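Local coordinates for delta-aminolevulinic acid dehydratase (Toxoplasma gondii ME49, PDB 3OBK), which catalyses the condensation of two molecules of 5-aminolevulinic acid to the pyrrole porphobilinogen, an early step of tetrapyrrole biosynthesis, and assembles as an octamer, at residues 185-190 with 250-255; 70-75 with 112-117. All blocks are in the same frame, centred on the assembly; numbering follows the deposited sequence.

Contact 1: 185-190 with 250-255. With MG (magnesium ion), chain I.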
loop_
_atom_site.group_PDB
_atom_site.type_symbol
_atom_site.label_atom_id
_atom_site.label_comp_id
_atom_site.label_asym_id
_atom_site.label_seq_id
_atom_site.Cartn_x
_atom_site.Cartn_y
_atom_site.Cartn_z
ATOM N N MET A 185 -15.067 27.332 7.931
ATOM C CA MET A 185 -14.152 26.512 8.719
ATOM C C MET A 185 -14.564 26.333 10.190
ATOM O O MET A 185 -13.726 26.078 11.078
ATOM C CB MET A 185 -12.718 27.001 8.556
ATOM C CG MET A 185 -12.144 26.759 7.162
ATOM S SD MET A 185 -11.947 25.016 6.688
ATOM C CE MET A 185 -10.474 24.584 7.584
ATOM N N MET A 186 -15.866 26.412 10.455
ATOM C CA MET A 186 -16.384 26.004 11.753
ATOM C C MET A 186 -16.357 24.509 11.769
ATOM O O MET A 186 -16.449 23.879 10.731
ATOM C CB MET A 186 -17.810 26.483 11.969
ATOM C CG MET A 186 -17.943 28.004 12.007
ATOM S SD MET A 186 -16.932 28.786 13.284
ATOM C CE MET A 186 -15.433 29.348 12.445
ATOM N N ASP A 187 -16.212 23.931 12.945
ATOM C CA ASP A 187 -16.247 22.508 13.073
ATOM C C ASP A 187 -17.657 22.003 12.917
ATOM O O ASP A 187 -18.582 22.549 13.489
ATOM C CB ASP A 187 -15.696 22.101 14.427
ATOM C CG ASP A 187 -14.207 22.188 14.472
ATOM O OD1 ASP A 187 -13.592 22.035 13.400
ATOM O OD2 ASP A 187 -13.647 22.442 15.561
ATOM N N GLY A 188 -17.822 20.961 12.118
ATOM C CA GLY A 188 -19.110 20.276 12.046
ATOM C C GLY A 188 -20.182 20.943 11.223
ATOM O O GLY A 188 -21.287 20.449 11.170
ATOM N N ARG A 189 -19.875 22.036 10.537
ATOM C CA ARG A 189 -20.937 22.728 9.795
ATOM C C ARG A 189 -21.513 21.907 8.642
ATOM O O ARG A 189 -22.700 22.044 8.346
ATOM C CB ARG A 189 -20.501 24.147 9.338
ATOM C CG ARG A 189 -19.833 24.298 7.987
ATOM C CD ARG A 189 -18.386 23.825 7.963
ATOM N NE ARG A 189 -17.595 24.660 7.061
ATOM C CZ ARG A 189 -16.398 24.343 6.576
ATOM N NH1 ARG A 189 -15.831 23.192 6.877
ATOM N NH2 ARG A 189 -15.774 25.182 5.750
ATOM N N VAL A 190 -20.704 21.052 7.999
ATOM C CA VAL A 190 -21.206 20.342 6.821
ATOM C C VAL A 190 -22.407 19.504 7.207
ATOM O O VAL A 190 -23.460 19.593 6.608
ATOM C CB VAL A 190 -20.157 19.459 6.097
ATOM C CG1 VAL A 190 -20.844 18.676 4.993
ATOM C CG2 VAL A 190 -18.988 20.325 5.501
ATOM N N GLU A 250 -6.041 15.950 5.824
ATOM C CA GLU A 250 -6.703 14.649 5.739
ATOM C C GLU A 250 -7.728 14.467 6.855
ATOM O O GLU A 250 -8.780 13.866 6.673
ATOM C CB GLU A 250 -5.660 13.529 5.800
ATOM C CG GLU A 250 -4.610 13.646 4.672
ATOM C CD GLU A 250 -3.493 12.582 4.778
ATOM O OE1 GLU A 250 -2.289 12.992 4.788
ATOM O OE2 GLU A 250 -3.839 11.357 4.864
ATOM N N ARG A 251 -7.424 14.995 8.021
ATOM C CA ARG A 251 -8.397 14.997 9.076
ATOM C C ARG A 251 -9.651 15.760 8.586
ATOM O O ARG A 251 -10.764 15.273 8.685
ATOM C CB ARG A 251 -7.791 15.646 10.314
ATOM C CG ARG A 251 -8.420 15.233 11.592
ATOM C CD ARG A 251 -7.897 16.036 12.791
ATOM N NE ARG A 251 -8.858 15.918 13.880
ATOM C CZ ARG A 251 -8.821 16.599 15.016
ATOM N NH1 ARG A 251 -7.842 17.449 15.240
ATOM N NH2 ARG A 251 -9.768 16.400 15.943
ATOM N N GLU A 252 -9.458 16.930 7.996
ATOM C CA GLU A 252 -10.607 17.721 7.570
ATOM C C GLU A 252 -11.352 17.056 6.414
ATOM O O GLU A 252 -12.594 16.993 6.414
ATOM C CB GLU A 252 -10.178 19.146 7.225
ATOM C CG GLU A 252 -9.724 19.977 8.483
ATOM C CD GLU A 252 -10.890 20.642 9.227
ATOM O OE1 GLU A 252 -12.019 20.686 8.692
ATOM O OE2 GLU A 252 -10.688 21.148 10.353
ATOM N N ALA A 253 -10.609 16.551 5.429
ATOM C CA ALA A 253 -11.234 16.013 4.244
ATOM C C ALA A 253 -12.045 14.766 4.615
ATOM O O ALA A 253 -13.194 14.651 4.249
ATOM C CB ALA A 253 -10.202 15.744 3.171
ATOM N N GLU A 254 -11.484 13.857 5.397
ATOM C CA GLU A 254 -12.210 12.622 5.765
ATOM C C GLU A 254 -13.510 12.955 6.505
ATOM O O GLU A 254 -14.542 12.318 6.288
ATOM C CB GLU A 254 -11.341 11.663 6.603
ATOM N N ALA A 255 -13.471 13.953 7.375
ATOM C CA ALA A 255 -14.662 14.322 8.133
ATOM C C ALA A 255 -15.772 14.970 7.271
ATOM O O ALA A 255 -16.940 14.759 7.530
ATOM C CB ALA A 255 -14.272 15.239 9.316
HETATM MG MG MG I . -13.846 20.866 9.092
HETATM O O HOH W 1 -15.685 21.595 9.479
HETATM O O HOH W 2 -13.831 21.238 6.747
HETATM O O HOH W 3 -13.367 22.894 9.146
HETATM O O HOH W 4 -13.301 21.126 11.201
HETATM O O HOH W 5 -14.572 18.932 8.469
#
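Glu252 and the loop and helix start of 185-190 meet through a hydrated magnesium ion. No direct hydrogen bond joins the two segments. Glu252 is the one protein ligand of the metal: its OE1 lies 1.9 Å from the magnesium ion, and five waters complete a six-ligand shell. The other carboxylate oxygen, OE2, stays 3.4 Å from the metal, so the carboxylate binds through one oxygen.

Segment 185-190 reaches the metal by way of the waters. Water 1, a metal ligand, donates to Met186 O at 2.7 Å. It also accepts weak hydrogen bonds from Gly188 N and Arg189 NH1. Water 2, on another metal position, takes a weak hydrogen bond from Arg189 NH1 at 2.8 Å and sits at the edge of the guanidinium, in its plane. Water 4 lies near both Asp187 OD1 and Glu252 OE2. These two carboxylate oxygens, Asp187 OD1 and Glu252 OE2, are 4.3 Å apart; the nearby cation probably eases their repulsion. The Met185 CE methyl also approaches Glu252 CD at 4.3 Å.

The next shell sets these groups in place. The Arg189 chain bends at chi2 (-75°) and again at chi3, which lays the rim of one guanidinium face against Met185 CA. Its NE forms a salt bridge with Asp184, and its NH2 donates to Tyr210 O. Glu252 bends at chi2 (-85°), bringing its carboxylate round to the metal. A second subunit holds both acids: Arg27 of that subunit makes a salt bridge to Glu252 OE2, and Arg24 N of that subunit donates to Asp187 OD2.

The side chain of Met185 is about 8 Å from the bound porphobilinogen. This is a water-mediated magnesium site at a subunit interface, consistent with the allosteric magnesium site of octameric porphobilinogen synthases.

Contact 2: 70-75 with 112-117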
loop_
_atom_site.group_PDB
_atom_site.type_symbol
_atom_site.label_atom_id
_atom_site.label_comp_id
_atom_site.label_asym_id
_atom_site.label_seq_id
_atom_site.Cartn_x
_atom_site.Cartn_y
_atom_site.Cartn_z
ATOM N N LEU A 70 -20.094 44.393 -9.334
ATOM C CA LEU A 70 -21.104 44.508 -10.381
ATOM C C LEU A 70 -22.479 44.927 -9.841
ATOM O O LEU A 70 -22.934 44.465 -8.797
ATOM C CB LEU A 70 -21.224 43.204 -11.166
ATOM C CG LEU A 70 -19.949 42.749 -11.875
ATOM C CD1 LEU A 70 -20.013 41.281 -12.254
ATOM C CD2 LEU A 70 -19.627 43.606 -13.089
ATOM N N SER A 71 -23.132 45.801 -10.580
ATOM C CA SER A 71 -24.538 46.044 -10.381
ATOM C C SER A 71 -25.323 44.806 -10.763
ATOM O O SER A 71 -24.872 43.983 -11.552
ATOM C CB SER A 71 -24.997 47.198 -11.279
ATOM O OG SER A 71 -25.133 46.780 -12.632
ATOM N N MET A 72 -26.539 44.710 -10.272
ATOM C CA MET A 72 -27.377 43.601 -10.650
ATOM C C MET A 72 -27.485 43.474 -12.171
ATOM O O MET A 72 -27.351 42.411 -12.711
ATOM C CB MET A 72 -28.765 43.735 -10.040
ATOM C CG MET A 72 -29.608 42.499 -10.254
ATOM S SD MET A 72 -29.067 41.212 -9.139
ATOM C CE MET A 72 -29.854 41.839 -7.637
ATOM N N GLU A 73 -27.743 44.569 -12.856
ATOM C CA GLU A 73 -27.900 44.524 -14.306
ATOM C C GLU A 73 -26.613 43.980 -14.975
ATOM O O GLU A 73 -26.667 43.129 -15.839
ATOM C CB GLU A 73 -28.245 45.927 -14.810
ATOM C CG GLU A 73 -28.665 45.968 -16.224
ATOM C CD GLU A 73 -28.039 47.148 -17.018
ATOM O OE1 GLU A 73 -28.613 48.292 -17.005
ATOM O OE2 GLU A 73 -26.974 46.886 -17.672
ATOM N N ASP A 74 -25.460 44.475 -14.546
ATOM C CA ASP A 74 -24.180 44.075 -15.120
ATOM C C ASP A 74 -23.807 42.641 -14.733
ATOM O O ASP A 74 -23.120 41.959 -15.503
ATOM C CB ASP A 74 -23.050 45.051 -14.713
ATOM C CG ASP A 74 -23.025 46.334 -15.570
ATOM O OD1 ASP A 74 -23.758 46.405 -16.574
ATOM O OD2 ASP A 74 -22.262 47.267 -15.233
ATOM N N LEU A 75 -24.270 42.190 -13.561
ATOM C CA LEU A 75 -24.153 40.771 -13.182
ATOM C C LEU A 75 -24.771 39.870 -14.237
ATOM O O LEU A 75 -24.131 38.952 -14.718
ATOM C CB LEU A 75 -24.798 40.483 -11.825
ATOM C CG LEU A 75 -24.741 39.047 -11.309
ATOM C CD1 LEU A 75 -23.286 38.518 -11.100
ATOM C CD2 LEU A 75 -25.543 38.933 -10.021
ATOM N N ASP A 112 -34.813 38.728 1.374
ATOM C CA ASP A 112 -34.907 39.854 0.453
ATOM C C ASP A 112 -33.593 40.596 0.316
ATOM O O ASP A 112 -33.558 41.686 -0.225
ATOM C CB ASP A 112 -35.980 40.827 0.941
ATOM C CG ASP A 112 -37.346 40.175 1.041
ATOM O OD1 ASP A 112 -37.728 39.417 0.097
ATOM O OD2 ASP A 112 -38.046 40.441 2.057
ATOM N N GLY A 113 -32.518 39.995 0.807
ATOM C CA GLY A 113 -31.183 40.592 0.725
ATOM C C GLY A 113 -30.570 40.452 -0.647
ATOM O O GLY A 113 -31.101 39.738 -1.509
ATOM N N LEU A 114 -29.436 41.116 -0.847
ATOM C CA LEU A 114 -28.830 41.205 -2.179
ATOM C C LEU A 114 -28.535 39.827 -2.770
ATOM O O LEU A 114 -28.928 39.544 -3.894
ATOM C CB LEU A 114 -27.564 42.065 -2.170
ATOM C CG LEU A 114 -26.792 42.159 -3.491
ATOM C CD1 LEU A 114 -27.569 42.829 -4.617
ATOM C CD2 LEU A 114 -25.500 42.880 -3.241
ATOM N N LEU A 115 -27.867 38.959 -2.036
ATOM C CA LEU A 115 -27.500 37.676 -2.641
ATOM C C LEU A 115 -28.725 36.867 -3.074
ATOM O O LEU A 115 -28.789 36.447 -4.230
ATOM C CB LEU A 115 -26.564 36.847 -1.753
ATOM C CG LEU A 115 -25.794 35.741 -2.454
ATOM C CD1 LEU A 115 -25.068 36.270 -3.692
ATOM C CD2 LEU A 115 -24.818 35.102 -1.438
ATOM N N PRO A 116 -29.707 36.657 -2.184
ATOM C CA PRO A 116 -30.894 35.928 -2.676
ATOM C C PRO A 116 -31.556 36.560 -3.888
ATOM O O PRO A 116 -32.025 35.855 -4.750
ATOM C CB PRO A 116 -31.855 35.970 -1.477
ATOM C CG PRO A 116 -30.989 36.006 -0.333
ATOM C CD PRO A 116 -29.795 36.868 -0.733
ATOM N N ARG A 117 -31.597 37.879 -3.962
ATOM C CA ARG A 117 -32.180 38.539 -5.136
ATOM C C ARG A 117 -31.313 38.315 -6.382
ATOM O O ARG A 117 -31.833 38.182 -7.486
ATOM C CB ARG A 117 -32.372 40.040 -4.893
ATOM C CG ARG A 117 -33.500 40.372 -3.958
ATOM C CD ARG A 117 -33.703 41.898 -3.846
ATOM N NE ARG A 117 -32.831 42.509 -2.829
ATOM C CZ ARG A 117 -31.872 43.420 -3.036
ATOM N NH1 ARG A 117 -31.211 43.868 -1.981
ATOM N NH2 ARG A 117 -31.559 43.895 -4.254
#
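Met72 reaches across to Leu114 and Arg117 where two outer helices of the TIM barrel begin, 72-84 and 114-125. Asp112 comes first in the second segment. Its carbonyl O accepts a hydrogen bond from Arg117 NE, five residues on. Gly113 is the N-cap of its helix, and its O receives Arg117 N at 3.1 Å.

Leu114 follows, with CD1 3.9 Å from Met72 CE. The two side chains run alongside each other, pointing opposite ways, and Leu114 also packs on Val52 of strand 46-53. Farther on, Leu115 and Pro116 turn to other neighbours, among them Leu172 and Thr171 of helix 158-175.

Arg117 closes the segment. Its CB lies 4.1 Å from Met72 CE, and its backbone C is at a similar distance from the same methyl. Met72 CG stands anti to the backbone N (chi1 -172°), and bends at chi2 and chi3 bring CE to both partners. Leu114 CA lies over one face of the Arg117 guanidinium, near its rim, and NH1 makes a salt bridge to Asp54. The bond from Arg117 NE to Asp112 O is 2.8 Å long and nearly straight, with NE above the carbonyl plane.

In the fold
The two contacts lie on one TIM-barrel domain but share no helix or strand, and their centres are 31 Å apart. The touching residues of contact 1 are all buried, closed over partly by a second subunit. Contact 2 is only partly buried, and no other chain of the assembly touches its segments. Their chemistry differs as well. Contact 1 is polar, built on a metal, its waters and charged side chains at a subunit interface. Contact 2 is mainly apolar packing between neighbouring outer helices of one chain. Each has an arginine: Arg189 gives NH1 to the metal's waters, while Arg117 bonds to the loop before its own helix and to Asp54.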